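Local coordinates for TATA-box-binding protein (Methanococcus jannaschii, PDB 2Z8U) that probably binds the TATA box of archaeal promoters as a general transcription factor, helping RNA polymerase to start transcription, at residues 75-78 with 79-83. Residues are numbered along the deposited sequence; the frame is centred on the assembly and turned at random.
Sequences KSKE and EAEIA
S76 caps the N-terminus of helix 77-94, in the first TBP repeat: its OG accepts the amide of E79, N to OG 3.0 Å, with the N-H pointing almost straight at it. The hydroxyl gets there by standing between the backbone N and the carbonyl carbon (chi1 69°), and it also rests against E79 CB at 3.4 Å. The carboxylate of E79 reaches back past the cap. With CG anti to the backbone N (chi1 179°) and the chain extended, OE2 accepts the amide of K75 at 2.8 Å from N, the N-H coming from above the carboxylate plane, 42° out of it. With an alanine in place of E79 the amide of K75 would probably be left without this acceptor, and the turn before the helix freer to shift. Behind the cap the helix winds up at once: S76 O takes the amide of A80 (O to N 3.1 Å), and K77 O and E78 O take those of E81 and I82. Buried A80 sets its CB 3.5 Å from K77 O and packs on A74. The outer side is looser. The K75 chain passes E79 OE2 with CG at 3.7 Å, but its NZ stays 6.1 Å from E79 OE1; K77 NZ likewise stops 5.3 Å from E81 OE1, and E81 OE2 instead forms a salt bridge with K85. Order at this helix start thus rests on short bonds to backbone amides, while K75 and K77, their NZ atoms well short of E79 and E81, probably add a diffuse attraction, and the acidic side chains near the N-terminus probably gain from the helix dipole.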
loop_
_atom_site.group_PDB
_atom_site.type_symbol
_atom_site.label_atom_id
_atom_site.label_comp_id
_atom_site.label_asym_id
_atom_site.label_seq_id
_atom_site.Cartn_x
_atom_site.Cartn_y
_atom_site.Cartn_z
ATOM N N LYS B 75 36.924 9.240 13.492
ATOM C CA LYS B 75 37.334 9.560 12.132
ATOM C C LYS B 75 37.654 8.275 11.362
ATOM O O LYS B 75 37.601 8.256 10.132
ATOM C CB LYS B 75 38.561 10.491 12.121
ATOM C CG LYS B 75 38.364 11.895 12.719
ATOM C CD LYS B 75 39.596 12.789 12.431
ATOM C CE LYS B 75 39.539 14.110 13.189
ATOM N NZ LYS B 75 40.516 15.117 12.670
ATOM N N SER B 76 37.982 7.214 12.100
ATOM C CA SER B 76 38.420 5.928 11.532
ATOM C C SER B 76 38.066 4.788 12.488
ATOM O O SER B 76 37.857 5.017 13.693
ATOM C CB SER B 76 39.948 5.923 11.322
ATOM O OG SER B 76 40.603 5.912 12.583
ATOM N N LYS B 77 38.032 3.569 11.952
ATOM C CA LYS B 77 37.891 2.355 12.761
ATOM C C LYS B 77 38.929 2.283 13.862
ATOM O O LYS B 77 38.609 1.910 14.982
ATOM C CB LYS B 77 37.988 1.098 11.875
ATOM C CG LYS B 77 37.800 -0.217 12.637
ATOM C CD LYS B 77 38.102 -1.381 11.725
ATOM C CE LYS B 77 38.567 -2.606 12.493
ATOM N NZ LYS B 77 39.033 -3.649 11.533
ATOM N N GLU B 78 40.183 2.637 13.543
ATOM C CA GLU B 78 41.257 2.555 14.526
ATOM C C GLU B 78 41.067 3.537 15.650
ATOM O O GLU B 78 41.307 3.183 16.808
ATOM C CB GLU B 78 42.664 2.738 13.898
ATOM C CG GLU B 78 43.102 1.590 12.989
ATOM C CD GLU B 78 42.353 1.582 11.678
ATOM O OE1 GLU B 78 41.787 2.631 11.315
ATOM O OE2 GLU B 78 42.315 0.524 11.017
ATOM N N GLU B 79 40.664 4.769 15.317
ATOM C CA GLU B 79 40.395 5.757 16.353
ATOM C C GLU B 79 39.298 5.278 17.319
ATOM O O GLU B 79 39.406 5.447 18.551
ATOM C CB GLU B 79 39.985 7.091 15.762
ATOM C CG GLU B 79 39.676 8.128 16.838
ATOM C CD GLU B 79 39.528 9.515 16.293
ATOM O OE1 GLU B 79 40.524 10.275 16.306
ATOM O OE2 GLU B 79 38.423 9.841 15.833
ATOM N N ALA B 80 38.241 4.710 16.737
ATOM C CA ALA B 80 37.149 4.126 17.502
ATOM C C ALA B 80 37.659 3.001 18.403
ATOM O O ALA B 80 37.314 2.960 19.567
ATOM C CB ALA B 80 36.051 3.630 16.598
ATOM N N GLU B 81 38.471 2.092 17.864
ATOM C CA GLU B 81 38.997 0.972 18.672
ATOM C C GLU B 81 39.835 1.454 19.869
ATOM O O GLU B 81 39.759 0.888 20.977
ATOM C CB GLU B 81 39.811 0.009 17.803
ATOM C CG GLU B 81 40.233 -1.264 18.601
ATOM C CD GLU B 81 40.786 -2.361 17.707
ATOM O OE1 GLU B 81 40.548 -2.311 16.474
ATOM O OE2 GLU B 81 41.450 -3.278 18.241
ATOM N N ILE B 82 40.639 2.492 19.642
ATOM C CA ILE B 82 41.429 3.097 20.715
ATOM C C ILE B 82 40.523 3.612 21.838
ATOM O O ILE B 82 40.767 3.315 23.009
ATOM C CB ILE B 82 42.405 4.181 20.165
ATOM C CG1 ILE B 82 43.492 3.488 19.334
ATOM C CG2 ILE B 82 43.053 4.991 21.284
ATOM C CD1 ILE B 82 44.318 4.410 18.437
ATOM N N ALA B 83 39.478 4.362 21.466
ATOM C CA ALA B 83 38.497 4.857 22.423
ATOM C C ALA B 83 37.823 3.734 23.176
ATOM O O ALA B 83 37.690 3.811 24.394
ATOM C CB ALA B 83 37.452 5.722 21.734
#